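Long-range contacts in tyrocidine synthase 2 (Brevibacillus parabrevis, PDB 6TA8), which belongs to the multidomain nonribosomal peptide synthetases and is represented here by a condensation-family domain, two lobes of chloramphenicol acetyltransferase-like fold: residues N48-H53 and E414-F419; H271-E276 and Q342-K347; A75-V80 and D106-F111. All coordinates share one frame; numbering follows the deposited sequence.

Interaction 1 of 3, residues N48-H53 and E414-F419; sequences NFTDRH and ESERVF
Phe49 lays the CE1 edge of its ring against the passing loop of residues 414-419, with CE1 3.5 Å from Glu416 O and, near the same plane, 3.7 Å from Val418 CG2. Trp55 stacks on the ring and Phe44 meets it obliquely, so the phenylalanine sits buried among aromatic neighbours of the N-terminal lobe. Ser415 OG lies 3.6 Å from Phe49 CD1 and is buried with no polar partner in the model.

The polar half of the contact belongs to Glu416. Its chain bends at chi2 (83°), which folds the carboxylate back onto Thr50. Glu416 OE1 takes the Thr50 N-H on its syn lone pair (N to OE1 3.2 Å, 156° at the hydrogen), while Thr50 OG1 donates to OE2 at 2.7 Å, also from the syn side and 20° out of the carboxylate plane. Asp51 turns its OD2 to Ser412 OG instead.

The loop after helix 39-46 is thus joined to the chain returning to strand 421-428 of the C-terminal lobe, a connection between lobes. Two donors from one threonine, one on each oxygen, should fix the carboxylate's rotation and probably help keep it ionised.

Interaction 2 of 3, residues H271-E276 and Q342-K347; sequences HAYHTE and QIKQTK
Tyr273 points its ring from the end of the short helix 270-273 onto helix 339-351, and two consecutive residues of that helix meet it from different directions. Here a short, weakly bonded helical turn and the loop after it pack on helix 339-351 in the C-terminal lobe of the condensation-domain fold, largely through apolar atoms and without a hydrogen bond between the two segments.

Ile343 lies over one face of the tyrosine: CG2 is on that side, and CD1 stands 4.2 Å above the ring plane, displaced toward the rim, at 4.3 Å from Tyr273 CE1. Lys344 comes to the edge instead. Its chain, extended beyond CG (chi2 179°, chi3 173°), runs at about a right angle to the tyrosine side chain and sets CE 3.8 Å from Tyr273 CE2, near the ring plane, so the methylene chain rather than the ammonium group makes this contact. The hydroxyl is engaged elsewhere, since Tyr273 OH is hydrogen-bonded to His465 NE2 on helix 445-466. Ile343 also packs on Ile462 and Cys466 of that helix, and Tyr273 on Cys466, so helix 445-466 borders both residues.

Beyond the tyrosine, His274 leaves the helix with positive phi, and the chain turns toward helix 277-293, for which Glu276 is the N-cap. In this turn the methyl of Thr275 faces back across the contact: CG2 is 4.2 Å from Ile343 CG2 and 4.3 Å from Lys347 CB. The lysine side chain also touches Asp279 of helix 277-293; bent at chi2 and chi4, it places Lys347 CE 3.9 Å from His274 O.

Interaction 3 of 3, residues A75-V80 and D106-F111; sequences AFQQIV and DERFRF
Arg108 reaches across to helix 69-82 and, with Phe109 and Gln77, accounts for most of the buried surface. The contact belongs to the N-terminal lobe, where this helix packs against the mixed sheet just where the chain enters its outermost strand, 110-115.

The arginine is stretched out from CG to the guanidinium, with chi2 and chi3 both close to 180°, which takes NH1 to the backbone of the helix. Arg108 NH1 donates to Gln77 O at 2.7 Å; the oxygen lies almost in the guanidinium plane, whereas the donor is tilted 35° from the carbonyl plane. Glu81 OE2 forms a salt bridge with the same nitrogen, so NH1 is shared between a main-chain carbonyl of the helix and a carboxylate one turn on.

Gln77 bends at chi2 and lays its amide beside both partners. OE1 sits over one face of the guanidinium, the two planes 28° apart, and is 3.3 Å from Arg108 CD. The other end, NE2, is 3.3 Å from Phe109 CE1, approaching the ring obliquely, while Gln77 CG lies at the ring's edge.

Phe109 holds its ring between its own backbone N and carbonyl carbon (chi1 62°), which brings one face of the ring under Phe76 CB. A CH-pi contact results, with Phe76 CB 3.7 Å from the ring centroid and almost on the normal; the two rings themselves meet obliquely. Val145 and Val147 of strand 145-152 also pack on Phe109, filling the helix-sheet interface. Next to it Val80 abuts the arginine's backbone, its CG1 only 3.2 Å from Arg108 O.

Interaction 1 closes the longest span of chain, and both others are nested within it: interaction 3 closes first, in the N-terminal lobe, and interaction 2 follows in the C-terminal lobe. Those two lie on opposite sides of the chain's centre, about 45 Å apart between centres and about 30 Å between nearest atoms. Interaction 1 joins parts of the two lobes, its centre about 27 Å from that of interaction 3 and about 37 Å from that of interaction 2. No two of the contacts touch. Interaction 1 touches the family's HHxxxDG signature, through a hydrogen bond from NE2 of His163, its first histidine, to Arg52 O; the other two are packing within single lobes.

Interaction 1 of 3, residues N48-H53 and E414-F419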
loop_
_atom_site.group_PDB
_atom_site.type_symbol
_atom_site.label_atom_id
_atom_site.label_comp_id
_atom_site.label_asym_id
_atom_site.label_seq_id
_atom_site.Cartn_x
_atom_site.Cartn_y
_atom_site.Cartn_z
ATOM N N ASN A 48 -12.289 -11.886 -6.274
ATOM C CA ASN A 48 -13.747 -11.789 -6.359
ATOM C C ASN A 48 -14.334 -11.243 -5.057
ATOM O O ASN A 48 -15.124 -11.894 -4.371
ATOM C CB ASN A 48 -14.367 -13.143 -6.728
ATOM C CG ASN A 48 -14.808 -13.207 -8.179
ATOM O OD1 ASN A 48 -15.772 -12.553 -8.576
ATOM N ND2 ASN A 48 -14.102 -14.000 -8.978
ATOM N N PHE A 49 -13.923 -10.021 -4.725
ATOM C CA PHE A 49 -14.392 -9.374 -3.511
ATOM C C PHE A 49 -15.874 -9.035 -3.614
ATOM O O PHE A 49 -16.401 -8.767 -4.697
ATOM C CB PHE A 49 -13.597 -8.097 -3.239
ATOM C CG PHE A 49 -12.160 -8.336 -2.871
ATOM C CD1 PHE A 49 -11.832 -8.987 -1.694
ATOM C CD2 PHE A 49 -11.138 -7.896 -3.696
ATOM C CE1 PHE A 49 -10.511 -9.203 -1.350
ATOM C CE2 PHE A 49 -9.816 -8.108 -3.357
ATOM C CZ PHE A 49 -9.502 -8.762 -2.182
ATOM N N THR A 50 -16.549 -9.053 -2.468
ATOM C CA THR A 50 -17.915 -8.556 -2.386
ATOM C C THR A 50 -17.881 -7.038 -2.272
ATOM O O THR A 50 -17.129 -6.487 -1.462
ATOM C CB THR A 50 -18.646 -9.166 -1.191
ATOM O OG1 THR A 50 -18.589 -10.596 -1.274
ATOM C CG2 THR A 50 -20.104 -8.723 -1.173
ATOM N N ASP A 51 -18.689 -6.365 -3.092
ATOM C CA ASP A 51 -18.665 -4.908 -3.201
ATOM C C ASP A 51 -17.252 -4.420 -3.516
ATOM O O ASP A 51 -16.684 -3.577 -2.816
ATOM C CB ASP A 51 -19.206 -4.244 -1.933
ATOM C CG ASP A 51 -20.518 -4.848 -1.467
ATOM O OD1 ASP A 51 -21.384 -5.135 -2.322
ATOM O OD2 ASP A 51 -20.682 -5.035 -0.245
ATOM N N ARG A 52 -16.679 -4.968 -4.590
ATOM C CA ARG A 52 -15.317 -4.626 -4.985
ATOM C C ARG A 52 -15.152 -3.151 -5.328
ATOM O O ARG A 52 -14.015 -2.688 -5.471
ATOM C CB ARG A 52 -14.887 -5.488 -6.173
ATOM C CG ARG A 52 -15.672 -5.221 -7.443
ATOM C CD ARG A 52 -15.425 -6.297 -8.484
ATOM N NE ARG A 52 -15.880 -5.877 -9.805
ATOM C CZ ARG A 52 -16.008 -6.689 -10.849
ATOM N NH1 ARG A 52 -15.715 -7.978 -10.732
ATOM N NH2 ARG A 52 -16.429 -6.213 -12.012
ATOM N N HIS A 53 -16.252 -2.405 -5.467
ATOM C CA HIS A 53 -16.161 -0.962 -5.646
ATOM C C HIS A 53 -15.815 -0.244 -4.350
ATOM O O HIS A 53 -15.445 0.935 -4.388
ATOM C CB HIS A 53 -17.476 -0.419 -6.203
ATOM C CG HIS A 53 -18.632 -0.571 -5.265
ATOM N ND1 HIS A 53 -19.393 -1.719 -5.202
ATOM C CD2 HIS A 53 -19.151 0.276 -4.345
ATOM C CE1 HIS A 53 -20.332 -1.571 -4.286
ATOM N NE2 HIS A 53 -20.208 -0.370 -3.751
ATOM N N GLU A 414 -18.701 -6.389 4.044
ATOM C CA GLU A 414 -18.836 -7.752 3.553
ATOM C C GLU A 414 -17.604 -8.243 2.805
ATOM O O GLU A 414 -17.567 -9.413 2.410
ATOM C CB GLU A 414 -20.058 -7.864 2.635
ATOM C CG GLU A 414 -21.267 -7.072 3.105
ATOM C CD GLU A 414 -21.962 -7.716 4.288
ATOM O OE1 GLU A 414 -22.113 -8.957 4.287
ATOM O OE2 GLU A 414 -22.357 -6.982 5.218
ATOM N N SER A 415 -16.605 -7.387 2.600
ATOM C CA SER A 415 -15.418 -7.778 1.851
ATOM C C SER A 415 -14.634 -8.847 2.604
ATOM O O SER A 415 -14.500 -8.797 3.830
ATOM C CB SER A 415 -14.530 -6.563 1.587
ATOM O OG SER A 415 -13.407 -6.912 0.799
ATOM N N GLU A 416 -14.105 -9.812 1.857
ATOM C CA GLU A 416 -13.417 -10.948 2.452
ATOM C C GLU A 416 -11.961 -10.612 2.746
ATOM O O GLU A 416 -11.291 -9.939 1.958
ATOM C CB GLU A 416 -13.494 -12.160 1.524
ATOM C CG GLU A 416 -14.910 -12.646 1.240
ATOM C CD GLU A 416 -15.593 -11.859 0.136
ATOM O OE1 GLU A 416 -14.966 -10.932 -0.417
ATOM O OE2 GLU A 416 -16.760 -12.171 -0.180
ATOM N N ARG A 417 -11.475 -11.087 3.889
ATOM C CA ARG A 417 -10.074 -10.922 4.245
ATOM C C ARG A 417 -9.219 -11.912 3.466
ATOM O O ARG A 417 -9.606 -13.067 3.266
ATOM C CB ARG A 417 -9.871 -11.124 5.747
ATOM C CG ARG A 417 -10.416 -9.997 6.610
ATOM C CD ARG A 417 -10.227 -10.295 8.089
ATOM N NE ARG A 417 -8.867 -10.731 8.390
ATOM C CZ ARG A 417 -7.857 -9.907 8.649
ATOM N NH1 ARG A 417 -8.052 -8.595 8.646
ATOM N NH2 ARG A 417 -6.652 -10.393 8.912
ATOM N N VAL A 418 -8.052 -11.452 3.024
ATOM C CA VAL A 418 -7.145 -12.275 2.237
ATOM C C VAL A 418 -6.027 -12.856 3.094
ATOM O O VAL A 418 -5.672 -14.026 2.945
ATOM C CB VAL A 418 -6.576 -11.459 1.057
ATOM C CG1 VAL A 418 -5.550 -12.277 0.284
ATOM C CG2 VAL A 418 -7.701 -11.001 0.141
ATOM N N PHE A 419 -5.475 -12.060 4.003
ATOM C CA PHE A 419 -4.360 -12.473 4.840
ATOM C C PHE A 419 -4.815 -12.647 6.282
ATOM O O PHE A 419 -5.677 -11.905 6.767
ATOM C CB PHE A 419 -3.218 -11.458 4.767
ATOM C CG PHE A 419 -2.582 -11.368 3.412
ATOM C CD1 PHE A 419 -1.711 -12.353 2.977
ATOM C CD2 PHE A 419 -2.863 -10.307 2.567
ATOM C CE1 PHE A 419 -1.127 -12.279 1.729
ATOM C CE2 PHE A 419 -2.281 -10.226 1.317
ATOM C CZ PHE A 419 -1.411 -11.213 0.897
#

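Interaction 2 of 3, residues H271-E276 and Q342-K347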
loop_
_atom_site.group_PDB
_atom_site.type_symbol
_atom_site.label_atom_id
_atom_site.label_comp_id
_atom_site.label_asym_id
_atom_site.label_seq_id
_atom_site.Cartn_x
_atom_site.Cartn_y
_atom_site.Cartn_z
ATOM N N HIS A 271 24.353 2.082 9.793
ATOM C CA HIS A 271 25.668 1.880 9.196
ATOM C C HIS A 271 26.597 1.002 10.034
ATOM O O HIS A 271 27.781 0.895 9.698
ATOM C CB HIS A 271 26.326 3.237 8.926
ATOM C CG HIS A 271 25.544 4.107 7.992
ATOM N ND1 HIS A 271 25.921 5.397 7.682
ATOM C CD2 HIS A 271 24.406 3.873 7.296
ATOM C CE1 HIS A 271 25.048 5.919 6.839
ATOM N NE2 HIS A 271 24.119 5.015 6.589
ATOM N N ALA A 272 26.102 0.376 11.103
ATOM C CA ALA A 272 26.905 -0.621 11.803
ATOM C C ALA A 272 26.858 -1.962 11.083
ATOM O O ALA A 272 27.866 -2.674 11.017
ATOM C CB ALA A 272 26.429 -0.768 13.249
ATOM N N TYR A 273 25.693 -2.321 10.547
ATOM C CA TYR A 273 25.552 -3.434 9.621
ATOM C C TYR A 273 25.309 -2.963 8.195
ATOM O O TYR A 273 25.228 -3.797 7.286
ATOM C CB TYR A 273 24.405 -4.353 10.062
ATOM C CG TYR A 273 24.671 -5.123 11.337
ATOM C CD1 TYR A 273 24.403 -4.562 12.579
ATOM C CD2 TYR A 273 25.180 -6.414 11.296
ATOM C CE1 TYR A 273 24.643 -5.263 13.745
ATOM C CE2 TYR A 273 25.422 -7.123 12.458
ATOM C CZ TYR A 273 25.150 -6.543 13.679
ATOM O OH TYR A 273 25.390 -7.245 14.838
ATOM N N HIS A 274 25.211 -1.654 7.983
ATOM C CA HIS A 274 24.841 -1.045 6.704
ATOM C C HIS A 274 23.638 -1.758 6.090
ATOM O O HIS A 274 23.685 -2.311 4.991
ATOM C CB HIS A 274 26.026 -1.002 5.744
ATOM C CG HIS A 274 26.625 0.364 5.601
ATOM N ND1 HIS A 274 26.013 1.370 4.884
ATOM C CD2 HIS A 274 27.766 0.896 6.098
ATOM C CE1 HIS A 274 26.757 2.462 4.938
ATOM N NE2 HIS A 274 27.826 2.200 5.669
ATOM N N THR A 275 22.545 -1.732 6.845
ATOM C CA THR A 275 21.282 -2.319 6.440
ATOM C C THR A 275 20.354 -1.234 5.905
ATOM O O THR A 275 20.725 -0.065 5.768
ATOM C CB THR A 275 20.627 -3.050 7.615
ATOM O OG1 THR A 275 20.539 -2.162 8.738
ATOM C CG2 THR A 275 21.440 -4.273 8.004
ATOM N N GLU A 276 19.131 -1.634 5.593
ATOM C CA GLU A 276 18.048 -0.716 5.287
ATOM C C GLU A 276 16.906 -0.972 6.265
ATOM O O GLU A 276 17.002 -1.822 7.154
ATOM C CB GLU A 276 17.596 -0.865 3.830
ATOM C CG GLU A 276 18.735 -0.827 2.812
ATOM C CD GLU A 276 19.288 0.572 2.575
ATOM O OE1 GLU A 276 18.900 1.512 3.301
ATOM O OE2 GLU A 276 20.118 0.730 1.654
ATOM N N GLN A 342 21.776 -13.236 13.169
ATOM C CA GLN A 342 20.386 -13.184 12.727
ATOM C C GLN A 342 20.157 -12.039 11.749
ATOM O O GLN A 342 19.494 -12.217 10.720
ATOM C CB GLN A 342 19.458 -13.049 13.933
ATOM C CG GLN A 342 17.990 -13.268 13.614
ATOM C CD GLN A 342 17.654 -14.730 13.401
ATOM O OE1 GLN A 342 18.256 -15.610 14.013
ATOM N NE2 GLN A 342 16.686 -14.996 12.531
ATOM N N ILE A 343 20.691 -10.854 12.055
ATOM C CA ILE A 343 20.519 -9.709 11.164
ATOM C C ILE A 343 21.241 -9.945 9.843
ATOM O O ILE A 343 20.696 -9.671 8.768
ATOM C CB ILE A 343 20.999 -8.419 11.852
ATOM C CG1 ILE A 343 20.239 -8.201 13.161
ATOM C CG2 ILE A 343 20.817 -7.221 10.930
ATOM C CD1 ILE A 343 20.773 -7.056 13.990
ATOM N N LYS A 344 22.473 -10.458 9.895
ATOM C CA LYS A 344 23.188 -10.770 8.662
ATOM C C LYS A 344 22.484 -11.863 7.867
ATOM O O LYS A 344 22.561 -11.877 6.633
ATOM C CB LYS A 344 24.623 -11.186 8.971
ATOM C CG LYS A 344 25.423 -10.153 9.749
ATOM C CD LYS A 344 26.827 -10.655 10.030
ATOM C CE LYS A 344 27.685 -9.571 10.652
ATOM N NZ LYS A 344 29.134 -9.810 10.420
ATOM N N GLN A 345 21.797 -12.782 8.550
ATOM C CA GLN A 345 21.053 -13.824 7.851
ATOM C C GLN A 345 19.908 -13.227 7.044
ATOM O O GLN A 345 19.713 -13.567 5.872
ATOM C CB GLN A 345 20.530 -14.850 8.855
ATOM C CG GLN A 345 19.389 -15.706 8.339
ATOM C CD GLN A 345 19.871 -17.006 7.738
ATOM O OE1 GLN A 345 20.969 -17.474 8.040
ATOM N NE2 GLN A 345 19.049 -17.603 6.884
ATOM N N THR A 346 19.142 -12.321 7.656
ATOM C CA THR A 346 18.005 -11.722 6.964
ATOM C C THR A 346 18.461 -10.685 5.944
ATOM O O THR A 346 17.899 -10.602 4.846
ATOM C CB THR A 346 17.049 -11.100 7.984
ATOM O OG1 THR A 346 16.447 -12.140 8.765
ATOM C CG2 THR A 346 15.955 -10.299 7.288
ATOM N N LYS A 347 19.480 -9.894 6.286
ATOM C CA LYS A 347 19.977 -8.879 5.361
ATOM C C LYS A 347 20.444 -9.509 4.055
ATOM O O LYS A 347 20.104 -9.034 2.966
ATOM C CB LYS A 347 21.105 -8.082 6.022
ATOM C CG LYS A 347 22.211 -7.630 5.078
ATOM C CD LYS A 347 21.795 -6.434 4.235
ATOM C CE LYS A 347 22.983 -5.873 3.467
ATOM N NZ LYS A 347 23.748 -6.942 2.763
#

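Interaction 3 of 3, residues A75-V80 and D106-F111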
loop_
_atom_site.group_PDB
_atom_site.type_symbol
_atom_site.label_atom_id
_atom_site.label_comp_id
_atom_site.label_asym_id
_atom_site.label_seq_id
_atom_site.Cartn_x
_atom_site.Cartn_y
_atom_site.Cartn_z
ATOM N N ALA A 75 -7.913 22.830 -8.411
ATOM C CA ALA A 75 -6.715 22.019 -8.228
ATOM C C ALA A 75 -6.944 20.590 -8.701
ATOM O O ALA A 75 -6.118 20.025 -9.427
ATOM C CB ALA A 75 -6.284 22.042 -6.761
ATOM N N PHE A 76 -8.070 19.989 -8.306
ATOM C CA PHE A 76 -8.339 18.606 -8.686
ATOM C C PHE A 76 -8.691 18.482 -10.163
ATOM O O PHE A 76 -8.410 17.446 -10.777
ATOM C CB PHE A 76 -9.455 18.029 -7.816
ATOM C CG PHE A 76 -8.974 17.499 -6.494
ATOM C CD1 PHE A 76 -8.435 16.226 -6.397
ATOM C CD2 PHE A 76 -9.051 18.277 -5.351
ATOM C CE1 PHE A 76 -7.987 15.738 -5.184
ATOM C CE2 PHE A 76 -8.606 17.794 -4.135
ATOM C CZ PHE A 76 -8.073 16.522 -4.052
ATOM N N GLN A 77 -9.300 19.515 -10.752
ATOM C CA GLN A 77 -9.536 19.500 -12.193
ATOM C C GLN A 77 -8.228 19.403 -12.966
ATOM O O GLN A 77 -8.188 18.805 -14.048
ATOM C CB GLN A 77 -10.312 20.747 -12.618
ATOM C CG GLN A 77 -11.804 20.691 -12.324
ATOM C CD GLN A 77 -12.565 19.847 -13.324
ATOM O OE1 GLN A 77 -12.205 19.780 -14.498
ATOM N NE2 GLN A 77 -13.628 19.198 -12.862
ATOM N N GLN A 78 -7.153 19.980 -12.429
ATOM C CA GLN A 78 -5.848 19.884 -13.071
ATOM C C GLN A 78 -5.120 18.601 -12.691
ATOM O O GLN A 78 -4.378 18.048 -13.512
ATOM C CB GLN A 78 -4.994 21.102 -12.707
ATOM C CG GLN A 78 -3.660 21.171 -13.431
ATOM C CD GLN A 78 -3.812 21.419 -14.919
ATOM O OE1 GLN A 78 -4.821 21.961 -15.371
ATOM N NE2 GLN A 78 -2.805 21.024 -15.689
ATOM N N ILE A 79 -5.319 18.114 -11.465
ATOM C CA ILE A 79 -4.655 16.888 -11.028
ATOM C C ILE A 79 -5.139 15.698 -11.845
ATOM O O ILE A 79 -4.337 14.917 -12.372
ATOM C CB ILE A 79 -4.879 16.666 -9.522
ATOM C CG1 ILE A 79 -4.047 17.656 -8.704
ATOM C CG2 ILE A 79 -4.540 15.236 -9.137
ATOM C CD1 ILE A 79 -4.257 17.537 -7.214
ATOM N N VAL A 80 -6.460 15.543 -11.966
ATOM C CA VAL A 80 -7.014 14.400 -12.685
ATOM C C VAL A 80 -6.709 14.494 -14.176
ATOM O O VAL A 80 -6.585 13.469 -14.858
ATOM C CB VAL A 80 -8.526 14.290 -12.413
ATOM C CG1 VAL A 80 -9.091 13.033 -13.036
ATOM C CG2 VAL A 80 -8.789 14.295 -10.916
ATOM N N ASP A 106 -15.479 13.053 -19.657
ATOM C CA ASP A 106 -16.385 12.806 -18.550
ATOM C C ASP A 106 -15.974 13.634 -17.337
ATOM O O ASP A 106 -15.026 14.422 -17.376
ATOM C CB ASP A 106 -16.414 11.315 -18.208
ATOM C CG ASP A 106 -17.092 10.488 -19.276
ATOM O OD1 ASP A 106 -16.767 10.674 -20.468
ATOM O OD2 ASP A 106 -17.949 9.652 -18.923
ATOM N N GLU A 107 -16.707 13.449 -16.242
ATOM C CA GLU A 107 -16.380 14.133 -15.001
ATOM C C GLU A 107 -15.078 13.591 -14.428
ATOM O O GLU A 107 -14.829 12.382 -14.437
ATOM C CB GLU A 107 -17.510 13.971 -13.986
ATOM C CG GLU A 107 -17.772 15.217 -13.158
ATOM C CD GLU A 107 -18.999 15.084 -12.279
ATOM O OE1 GLU A 107 -19.064 14.123 -11.483
ATOM O OE2 GLU A 107 -19.904 15.940 -12.384
ATOM N N ARG A 108 -14.245 14.497 -13.921
ATOM C CA ARG A 108 -12.918 14.131 -13.452
ATOM C C ARG A 108 -12.891 13.719 -11.987
ATOM O O ARG A 108 -11.978 12.988 -11.584
ATOM C CB ARG A 108 -11.949 15.294 -13.688
ATOM C CG ARG A 108 -11.921 15.750 -15.140
ATOM C CD ARG A 108 -10.955 16.895 -15.372
ATOM N NE ARG A 108 -10.974 17.331 -16.766
ATOM C CZ ARG A 108 -10.208 18.297 -17.259
ATOM N NH1 ARG A 108 -9.353 18.936 -16.471
ATOM N NH2 ARG A 108 -10.296 18.626 -18.541
ATOM N N PHE A 109 -13.866 14.151 -11.189
ATOM C CA PHE A 109 -13.936 13.769 -9.784
ATOM C C PHE A 109 -15.310 14.136 -9.243
ATOM O O PHE A 109 -16.005 14.996 -9.792
ATOM C CB PHE A 109 -12.833 14.436 -8.953
ATOM C CG PHE A 109 -12.902 15.938 -8.939
ATOM C CD1 PHE A 109 -12.436 16.680 -10.012
ATOM C CD2 PHE A 109 -13.422 16.610 -7.845
ATOM C CE1 PHE A 109 -12.496 18.059 -10.000
ATOM C CE2 PHE A 109 -13.485 17.990 -7.826
ATOM C CZ PHE A 109 -13.020 18.715 -8.906
ATOM N N ARG A 110 -15.691 13.469 -8.156
ATOM C CA ARG A 110 -16.951 13.724 -7.473
ATOM C C ARG A 110 -16.685 14.555 -6.224
ATOM O O ARG A 110 -15.849 14.184 -5.393
ATOM C CB ARG A 110 -17.647 12.413 -7.104
ATOM C CG ARG A 110 -19.103 12.577 -6.702
ATOM C CD ARG A 110 -19.802 11.232 -6.611
ATOM N NE ARG A 110 -21.214 11.369 -6.265
ATOM C CZ ARG A 110 -22.199 11.416 -7.154
ATOM N NH1 ARG A 110 -21.931 11.335 -8.450
ATOM N NH2 ARG A 110 -23.456 11.543 -6.748
ATOM N N PHE A 111 -17.397 15.671 -6.095
ATOM C CA PHE A 111 -17.166 16.637 -5.031
ATOM C C PHE A 111 -18.316 16.623 -4.032
ATOM O O PHE A 111 -19.480 16.455 -4.409
ATOM C CB PHE A 111 -16.995 18.047 -5.602
ATOM C CG PHE A 111 -16.459 19.041 -4.613
ATOM C CD1 PHE A 111 -15.104 19.091 -4.328
ATOM C CD2 PHE A 111 -17.308 19.925 -3.968
ATOM C CE1 PHE A 111 -14.607 20.004 -3.418
ATOM C CE2 PHE A 111 -16.817 20.840 -3.057
ATOM C CZ PHE A 111 -15.464 20.880 -2.781
#